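Local coordinates for protein 2-dehydro-3-deoxy-D-arabinonate dehydratase (Sulfolobus solfataricus, PDB 2Q18) that catalyses the dehydration of 2-dehydro-3-deoxy-D-arabinonate to 2,5-dioxopentanoate, a step in the pentose oxidation pathway that leads from D-arabinonate to 2-oxoglutarate, at residues F116-P121 / G186-G191; P142-A147 / T254-V259; S205-L210 / S223-K228. One frame throughout, in Å; residues are numbered along the deposited sequence.

Interaction 1 (F116-P121 / G186-G191); sequences FFKATP and GCCAFG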
loop_
_atom_site.group_PDB
_atom_site.type_symbol
_atom_site.label_atom_id
_atom_site.label_comp_id
_atom_site.label_asym_id
_atom_site.label_seq_id
_atom_site.Cartn_x
_atom_site.Cartn_y
_atom_site.Cartn_z
ATOM N N PHE A 116 -19.258 -17.344 22.219
ATOM C CA PHE A 116 -17.916 -17.888 21.990
ATOM C C PHE A 116 -17.295 -17.351 20.702
ATOM O O PHE A 116 -18.008 -16.946 19.788
ATOM C CB PHE A 116 -17.933 -19.429 21.994
ATOM C CG PHE A 116 -18.852 -20.038 20.960
ATOM C CD1 PHE A 116 -18.380 -20.350 19.685
ATOM C CD2 PHE A 116 -20.184 -20.310 21.267
ATOM C CE1 PHE A 116 -19.227 -20.910 18.725
ATOM C CE2 PHE A 116 -21.041 -20.872 20.312
ATOM C CZ PHE A 116 -20.560 -21.172 19.040
ATOM N N PHE A 117 -15.968 -17.340 20.640
ATOM C CA PHE A 117 -15.261 -16.986 19.412
ATOM C C PHE A 117 -15.262 -18.203 18.488
ATOM O O PHE A 117 -14.893 -19.304 18.904
ATOM C CB PHE A 117 -13.822 -16.548 19.717
ATOM C CG PHE A 117 -13.068 -16.044 18.509
ATOM C CD1 PHE A 117 -12.206 -16.885 17.806
ATOM C CD2 PHE A 117 -13.219 -14.729 18.075
ATOM C CE1 PHE A 117 -11.504 -16.423 16.685
ATOM C CE2 PHE A 117 -12.527 -14.257 16.958
ATOM C CZ PHE A 117 -11.668 -15.107 16.260
ATOM N N LYS A 118 -15.662 -17.994 17.237
ATOM C CA LYS A 118 -15.839 -19.097 16.291
ATOM C C LYS A 118 -14.721 -19.204 15.253
ATOM O O LYS A 118 -14.145 -20.280 15.075
ATOM C CB LYS A 118 -17.213 -19.006 15.610
ATOM C CG LYS A 118 -17.444 -20.005 14.461
ATOM C CD LYS A 118 -17.322 -21.461 14.920
ATOM C CE LYS A 118 -17.362 -22.408 13.728
ATOM N NZ LYS A 118 -17.232 -23.844 14.151
ATOM N N ALA A 119 -14.419 -18.104 14.565
ATOM C CA ALA A 119 -13.447 -18.152 13.486
ATOM C C ALA A 119 -12.822 -16.809 13.142
ATOM O O ALA A 119 -13.405 -15.748 13.372
ATOM C CB ALA A 119 -14.090 -18.774 12.216
ATOM N N THR A 120 -11.614 -16.889 12.596
ATOM C CA THR A 120 -10.996 -15.800 11.851
ATOM C C THR A 120 -11.414 -15.994 10.383
ATOM O O THR A 120 -11.872 -17.087 10.024
ATOM C CB THR A 120 -9.467 -15.870 11.981
ATOM O OG1 THR A 120 -9.026 -17.202 11.662
ATOM C CG2 THR A 120 -9.036 -15.513 13.413
ATOM N N PRO A 121 -11.279 -14.947 9.534
ATOM C CA PRO A 121 -11.723 -15.066 8.137
ATOM C C PRO A 121 -11.079 -16.224 7.347
ATOM O O PRO A 121 -11.746 -16.835 6.508
ATOM C CB PRO A 121 -11.355 -13.701 7.517
ATOM C CG PRO A 121 -10.375 -13.075 8.470
ATOM C CD PRO A 121 -10.739 -13.604 9.825
ATOM N N GLY A 186 -11.529 -24.585 8.095
ATOM C CA GLY A 186 -12.788 -25.071 7.538
ATOM C C GLY A 186 -13.879 -25.360 8.558
ATOM O O GLY A 186 -14.807 -26.123 8.274
ATOM N N CYS A 187 -13.788 -24.735 9.735
ATOM C CA CYS A 187 -14.749 -24.968 10.822
ATOM C C CYS A 187 -16.057 -24.212 10.614
ATOM O O CYS A 187 -17.016 -24.378 11.378
ATOM C CB CYS A 187 -14.143 -24.548 12.158
ATOM S SG CYS A 187 -13.863 -22.747 12.307
ATOM N N CYS A 188 -16.094 -23.388 9.575
ATOM C CA CYS A 188 -17.145 -22.400 9.433
ATOM C C CYS A 188 -17.432 -22.095 7.963
ATOM O O CYS A 188 -16.502 -21.897 7.182
ATOM C CB CYS A 188 -16.684 -21.121 10.151
ATOM S SG CYS A 188 -17.878 -19.843 10.177
ATOM N N ALA A 189 -18.715 -22.044 7.595
ATOM C CA ALA A 189 -19.120 -21.678 6.236
ATOM C C ALA A 189 -20.280 -20.702 6.255
ATOM O O ALA A 189 -21.148 -20.794 7.118
ATOM C CB ALA A 189 -19.502 -22.913 5.434
ATOM N N PHE A 190 -20.309 -19.775 5.299
ATOM C CA PHE A 190 -21.420 -18.826 5.222
ATOM C C PHE A 190 -21.687 -18.290 3.823
ATOM O O PHE A 190 -20.809 -18.287 2.965
ATOM C CB PHE A 190 -21.258 -17.674 6.240
ATOM C CG PHE A 190 -20.174 -16.687 5.890
ATOM C CD1 PHE A 190 -20.486 -15.498 5.232
ATOM C CD2 PHE A 190 -18.852 -16.934 6.239
ATOM C CE1 PHE A 190 -19.483 -14.574 4.911
ATOM C CE2 PHE A 190 -17.845 -16.018 5.919
ATOM C CZ PHE A 190 -18.165 -14.840 5.253
ATOM N N GLY A 191 -22.913 -17.819 3.622
ATOM C CA GLY A 191 -23.362 -17.324 2.333
ATOM C C GLY A 191 -24.664 -17.992 1.923
ATOM O O GLY A 191 -25.444 -18.405 2.786
#
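The flat carbonyl group of C187 accepts a hydrogen bond from the ammonium end of K118, whose NZ lies 2.8 Å from O of C187. The donor stands above the carbonyl plane, 43° out of it, and not along a lone pair. The second flat group near the junction is the phenyl ring of F117. The backbone N of A119 sits over one of its faces, 3.9 Å above the plane and displaced toward the rim, while CG2 of T120 lies in plane at its edge. W77 meets this ring edge-to-face, and F117 of the second subunit stacks on it, which places the ring at the contact with that subunit.

K118 reaches C187 because its chain leaves the backbone with CG anti to N (chi1 172°), bends once at chi2 and then runs straight. The bent chain brings CE to 3.9 Å from CB of C188. A lysine suits this place by its length and its several N-H groups: NZ also bonds to the backbone O of K182 and forms a salt bridge with D164, a ligand of the magnesium ion. Its placement begins with a classic beta bulge in strand 114-119, where K118 and A119 together face V76 on the neighbouring strand. In this FAH-family fold, that irregularity lies beside the metal and substrate site.

The remainder of the contact is apolar and made by small side chains, which suits the closeness of the two backbones. The methyl CB of A119 approaches SG of C187 at 4.0 Å and CB of C188 at 4.1 Å. SG of C187 is swung between its own backbone N and carbonyl carbon (chi1 67°), which turns it toward strand 114-119, where O of K118 is 3.7 Å away. C124 touches both A119 and C188, and M162 packs against C188.

Interaction 2 (P142-A147 / T254-V259); sequences PEPELA and TGTAIV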
loop_
_atom_site.group_PDB
_atom_site.type_symbol
_atom_site.label_atom_id
_atom_site.label_comp_id
_atom_site.label_asym_id
_atom_site.label_seq_id
_atom_site.Cartn_x
_atom_site.Cartn_y
_atom_site.Cartn_z
ATOM N N PRO A 142 -22.863 -30.513 11.354
ATOM C CA PRO A 142 -23.098 -29.139 10.955
ATOM C C PRO A 142 -24.159 -28.539 11.869
ATOM O O PRO A 142 -25.058 -29.251 12.328
ATOM C CB PRO A 142 -23.641 -29.272 9.530
ATOM C CG PRO A 142 -24.314 -30.618 9.507
ATOM C CD PRO A 142 -23.545 -31.483 10.471
ATOM N N GLU A 143 -24.040 -27.249 12.150
ATOM C CA GLU A 143 -25.057 -26.548 12.915
ATOM C C GLU A 143 -25.589 -25.390 12.074
ATOM O O GLU A 143 -24.909 -24.374 11.907
ATOM C CB GLU A 143 -24.509 -26.099 14.276
ATOM C CG GLU A 143 -23.956 -27.261 15.116
ATOM C CD GLU A 143 -23.547 -26.871 16.536
ATOM O OE1 GLU A 143 -23.251 -27.790 17.331
ATOM O OE2 GLU A 143 -23.513 -25.660 16.861
ATOM N N PRO A 144 -26.790 -25.574 11.489
ATOM C CA PRO A 144 -27.439 -24.615 10.595
ATOM C C PRO A 144 -28.041 -23.439 11.353
ATOM O O PRO A 144 -28.883 -23.631 12.235
ATOM C CB PRO A 144 -28.546 -25.448 9.945
ATOM C CG PRO A 144 -28.893 -26.461 10.977
ATOM C CD PRO A 144 -27.602 -26.795 11.662
ATOM N N GLU A 145 -27.618 -22.228 10.998
ATOM C CA GLU A 145 -27.960 -21.051 11.792
ATOM C C GLU A 145 -28.191 -19.814 10.942
ATOM O O GLU A 145 -27.594 -19.653 9.879
ATOM C CB GLU A 145 -26.857 -20.757 12.820
ATOM C CG GLU A 145 -26.228 -21.996 13.452
ATOM C CD GLU A 145 -25.442 -21.711 14.719
ATOM O OE1 GLU A 145 -25.184 -22.677 15.468
ATOM O OE2 GLU A 145 -25.086 -20.539 14.976
ATOM N N LEU A 146 -29.078 -18.950 11.420
ATOM C CA LEU A 146 -29.153 -17.584 10.932
ATOM C C LEU A 146 -27.981 -16.822 11.555
ATOM O O LEU A 146 -27.711 -16.954 12.749
ATOM C CB LEU A 146 -30.486 -16.937 11.331
ATOM C CG LEU A 146 -30.752 -15.515 10.825
ATOM C CD1 LEU A 146 -30.947 -15.513 9.308
ATOM C CD2 LEU A 146 -31.961 -14.903 11.521
ATOM N N ALA A 147 -27.277 -16.048 10.736
ATOM C CA ALA A 147 -26.173 -15.231 11.217
ATOM C C ALA A 147 -26.383 -13.780 10.804
ATOM O O ALA A 147 -27.026 -13.508 9.789
ATOM C CB ALA A 147 -24.847 -15.754 10.688
ATOM N N THR A 254 -26.289 -17.225 15.369
ATOM C CA THR A 254 -27.261 -17.099 16.461
ATOM C C THR A 254 -27.756 -18.396 17.126
ATOM O O THR A 254 -28.798 -18.395 17.794
ATOM C CB THR A 254 -28.463 -16.240 16.021
ATOM O OG1 THR A 254 -29.152 -16.891 14.950
ATOM C CG2 THR A 254 -27.992 -14.857 15.553
ATOM N N GLY A 255 -27.004 -19.484 16.971
ATOM C CA GLY A 255 -27.375 -20.780 17.556
ATOM C C GLY A 255 -28.179 -21.661 16.612
ATOM O O GLY A 255 -28.630 -21.205 15.558
ATOM N N THR A 256 -28.357 -22.928 16.984
ATOM C CA THR A 256 -29.120 -23.868 16.152
ATOM C C THR A 256 -30.179 -24.652 16.931
ATOM O O THR A 256 -30.049 -24.863 18.139
ATOM C CB THR A 256 -28.197 -24.863 15.393
ATOM O OG1 THR A 256 -28.941 -25.498 14.347
ATOM C CG2 THR A 256 -27.631 -25.935 16.328
ATOM N N ALA A 257 -31.224 -25.071 16.222
ATOM C CA ALA A 257 -32.224 -25.988 16.772
ATOM C C ALA A 257 -32.301 -27.301 15.987
ATOM O O ALA A 257 -33.104 -28.176 16.321
ATOM C CB ALA A 257 -33.586 -25.324 16.820
ATOM N N ILE A 258 -31.482 -27.434 14.942
ATOM C CA ILE A 258 -31.425 -28.675 14.164
ATOM C C ILE A 258 -30.174 -29.463 14.537
ATOM O O ILE A 258 -29.043 -29.065 14.223
ATOM C CB ILE A 258 -31.500 -28.428 12.633
ATOM C CG1 ILE A 258 -32.750 -27.620 12.281
ATOM C CG2 ILE A 258 -31.495 -29.762 11.868
ATOM C CD1 ILE A 258 -32.693 -26.924 10.930
ATOM N N VAL A 259 -30.392 -30.578 15.230
ATOM C CA VAL A 259 -29.307 -31.386 15.764
ATOM C C VAL A 259 -29.485 -32.849 15.337
ATOM O O VAL A 259 -30.289 -33.575 15.929
ATOM C CB VAL A 259 -29.232 -31.292 17.320
ATOM C CG1 VAL A 259 -28.035 -32.062 17.852
ATOM C CG2 VAL A 259 -29.174 -29.834 17.786
HETATM O O HOH W 1 -26.469 -29.668 14.670
HETATM O O HOH W 2 -31.455 -23.652 13.522
HETATM O O HOH W 3 -30.094 -19.495 14.347
#
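T254 grips O of L146 twice: its N comes almost in line with the C=O (164°), and its OG1 adds a short bond of 2.6 Å, a double grip for which the β-hydroxyl of threonine is well placed. OG1 of T256 donates to O of P144 over 2.8 Å and accepts from N of I258, closing an ST turn; with OG1 anti to the backbone N (chi1 -165°), the hydroxyl lies against P144. Three of the four direct bonds thus go to backbone carbonyls. The fourth goes to a carboxylate, N of G255 reaching OE2 of E145 at 3.0 Å from above its plane. T253 OG1 bonds to the same oxygen, and these donors probably help to position E145, a magnesium ligand like E143.

Three waters fill out the polar seam: one joins O of P142 to O of I258, one O of P144 to N of A257, and one links N of L146 with OG1 of T254 and O of G255.

Carbon contacts complete the junction. CG2 of T256, a substrate-binding residue, lies 3.7 Å from CB of the metal ligand E143, and CG of P144 is 3.7 Å from CB of I258.

Strand 156-167 pairs with 140-150 through E143, E145 and A147, while P144 and I258 both rest on L210 of strand 207-214, and I258 also packs on F220 of strand 217-225.

Interaction 3 (S205-L210 / S223-K228); sequences SLDITL and SVNTNK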
loop_
_atom_site.group_PDB
_atom_site.type_symbol
_atom_site.label_atom_id
_atom_site.label_comp_id
_atom_site.label_asym_id
_atom_site.label_seq_id
_atom_site.Cartn_x
_atom_site.Cartn_y
_atom_site.Cartn_z
ATOM N N SER A 205 -39.243 -15.186 11.825
ATOM C CA SER A 205 -40.205 -15.961 11.050
ATOM C C SER A 205 -39.566 -16.463 9.752
ATOM O O SER A 205 -39.985 -16.097 8.654
ATOM C CB SER A 205 -41.462 -15.136 10.761
ATOM O OG SER A 205 -42.487 -15.967 10.252
ATOM N N LEU A 206 -38.545 -17.302 9.896
ATOM C CA LEU A 206 -37.810 -17.852 8.757
ATOM C C LEU A 206 -37.617 -19.350 8.931
ATOM O O LEU A 206 -37.316 -19.818 10.032
ATOM C CB LEU A 206 -36.434 -17.181 8.615
ATOM C CG LEU A 206 -36.289 -15.656 8.518
ATOM C CD1 LEU A 206 -34.820 -15.266 8.668
ATOM C CD2 LEU A 206 -36.866 -15.103 7.218
ATOM N N ASP A 207 -37.776 -20.096 7.841
ATOM C CA ASP A 207 -37.547 -21.538 7.866
ATOM C C ASP A 207 -36.085 -21.866 7.591
ATOM O O ASP A 207 -35.499 -21.362 6.632
ATOM C CB ASP A 207 -38.454 -22.251 6.858
ATOM C CG ASP A 207 -39.919 -22.206 7.259
ATOM O OD1 ASP A 207 -40.256 -22.704 8.361
ATOM O OD2 ASP A 207 -40.735 -21.673 6.472
ATOM N N ILE A 208 -35.508 -22.702 8.446
ATOM C CA ILE A 208 -34.150 -23.204 8.263
ATOM C C ILE A 208 -34.237 -24.703 8.007
ATOM O O ILE A 208 -34.842 -25.431 8.796
ATOM C CB ILE A 208 -33.252 -22.931 9.500
ATOM C CG1 ILE A 208 -33.232 -21.432 9.840
ATOM C CG2 ILE A 208 -31.831 -23.482 9.277
ATOM C CD1 ILE A 208 -32.448 -21.080 11.098
ATOM N N THR A 209 -33.654 -25.155 6.900
ATOM C CA THR A 209 -33.655 -26.575 6.556
ATOM C C THR A 209 -32.230 -27.065 6.357
ATOM O O THR A 209 -31.468 -26.467 5.595
ATOM C CB THR A 209 -34.479 -26.853 5.274
ATOM O OG1 THR A 209 -35.776 -26.253 5.396
ATOM C CG2 THR A 209 -34.628 -28.358 5.024
ATOM N N LEU A 210 -31.878 -28.140 7.059
ATOM C CA LEU A 210 -30.600 -28.817 6.876
ATOM C C LEU A 210 -30.777 -30.147 6.140
ATOM O O LEU A 210 -31.679 -30.930 6.460
ATOM C CB LEU A 210 -29.915 -29.067 8.227
ATOM C CG LEU A 210 -28.706 -30.017 8.270
ATOM C CD1 LEU A 210 -27.488 -29.431 7.557
ATOM C CD2 LEU A 210 -28.349 -30.400 9.699
ATOM N N SER A 223 -35.803 -29.499 9.788
ATOM C CA SER A 223 -36.088 -28.079 9.689
ATOM C C SER A 223 -36.589 -27.496 11.009
ATOM O O SER A 223 -37.094 -28.218 11.873
ATOM C CB SER A 223 -37.089 -27.805 8.565
ATOM O OG SER A 223 -38.362 -28.333 8.886
ATOM N N VAL A 224 -36.423 -26.184 11.152
ATOM C CA VAL A 224 -36.950 -25.430 12.282
ATOM C C VAL A 224 -37.229 -24.002 11.812
ATOM O O VAL A 224 -36.577 -23.503 10.885
ATOM C CB VAL A 224 -35.980 -25.453 13.503
ATOM C CG1 VAL A 224 -34.743 -24.570 13.258
ATOM C CG2 VAL A 224 -36.702 -25.040 14.783
ATOM N N ASN A 225 -38.219 -23.363 12.428
ATOM C CA ASN A 225 -38.499 -21.962 12.159
ATOM C C ASN A 225 -37.854 -21.097 13.237
ATOM O O ASN A 225 -37.772 -21.507 14.396
ATOM C CB ASN A 225 -40.006 -21.708 12.082
ATOM C CG ASN A 225 -40.341 -20.347 11.500
ATOM O OD1 ASN A 225 -40.195 -19.319 12.166
ATOM N ND2 ASN A 225 -40.800 -20.332 10.255
ATOM N N THR A 226 -37.397 -19.908 12.849
ATOM C CA THR A 226 -36.746 -18.987 13.788
ATOM C C THR A 226 -37.707 -18.413 14.838
ATOM O O THR A 226 -37.269 -17.721 15.767
ATOM C CB THR A 226 -36.011 -17.829 13.069
ATOM O OG1 THR A 226 -36.913 -17.159 12.183
ATOM C CG2 THR A 226 -34.808 -18.346 12.283
ATOM N N ASN A 227 -39.004 -18.703 14.700
ATOM C CA ASN A 227 -39.976 -18.361 15.748
ATOM C C ASN A 227 -39.788 -19.201 17.012
ATOM O O ASN A 227 -40.408 -18.938 18.040
ATOM C CB ASN A 227 -41.430 -18.407 15.236
ATOM C CG ASN A 227 -41.871 -19.800 14.786
ATOM O OD1 ASN A 227 -41.478 -20.816 15.358
ATOM N ND2 ASN A 227 -42.718 -19.841 13.763
ATOM N N LYS A 228 -38.914 -20.202 16.921
ATOM C CA LYS A 228 -38.551 -21.037 18.061
ATOM C C LYS A 228 -37.328 -20.503 18.811
ATOM O O LYS A 228 -36.947 -21.053 19.849
ATOM C CB LYS A 228 -38.307 -22.483 17.610
ATOM C CG LYS A 228 -39.491 -23.119 16.880
ATOM C CD LYS A 228 -40.568 -23.626 17.842
ATOM C CE LYS A 228 -41.971 -23.525 17.230
ATOM N NZ LYS A 228 -42.042 -23.840 15.764
HETATM O O HOH W 4 -42.164 -18.480 8.432
HETATM O O HOH W 5 -43.678 -17.456 12.128
HETATM O O HOH W 6 -39.599 -25.213 9.636
#
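Strands 207-210 and 223-225 run antiparallel, 164° apart in direction with axes 4.7 Å apart at their closest, and pair D207 with N225, I208 with V224 and T209 with S223. The middle pair is the hydrogen-bonded one, each N donating to the other's O, and T226 N continues the pattern to O of L206.

D207, T209, S223 and N225 share one face. ND2 of N225 donates to OD1 of D207 at 3.1 Å, arriving from above the carboxylate plane, with the two flat groups 86° apart. CG anti to N (chi1 -167°) carries the N225 amide across to D207, while its OD1 accepts from N of N227 at 2.9 Å in an Asx turn, easing the chain from strand into the 3-10 segment. With an alanine here, OD1 of D207 would probably lose its amide partner and N of N227 the acceptor that closes the Asx turn, freeing the turn to shift.

T226 works at the same end: OG1 accepts from N of L206 at 2.8 Å and bonds to O of P203, while its methyl CG2 touches CD1 of I208 at 3.8 Å. Threonine thus serves a polar and an apolar neighbour at once. I208 and V224, both branched at CB and at ease in a strand, occupy the other face.

Waters join S205 to the amides of N225 and N227, and another donates to OD1 of D207. The strand pair therefore divides its chemistry by face: D207, T209, S223 and N225 form the more exposed polar side, I208 and V224 the side that packs against P144, A257 and I258.

Interactions 1 and 2 are buried contacts near the centre of the chain, whereas interaction 3 lies farther out and is only partly buried. The first two do not touch, yet both border the magnesium site, through D164 beside K118 and through E143 and E145, and both adjoin strand 156-167. Interaction 3 lies on strands 207-214 and 217-225, against which P144 and I258 of interaction 2 pack; CG1 of I258 is 3.8 Å from CG1 of V224, so the aliphatic face of the hairpin backs the 254-259 loop. Their chemistry differs: one lysine bond among small apolar groups in 1; hydroxyl, backbone N-H and water-mediated bonds in 2; strand pairing with a more exposed polar side in 3.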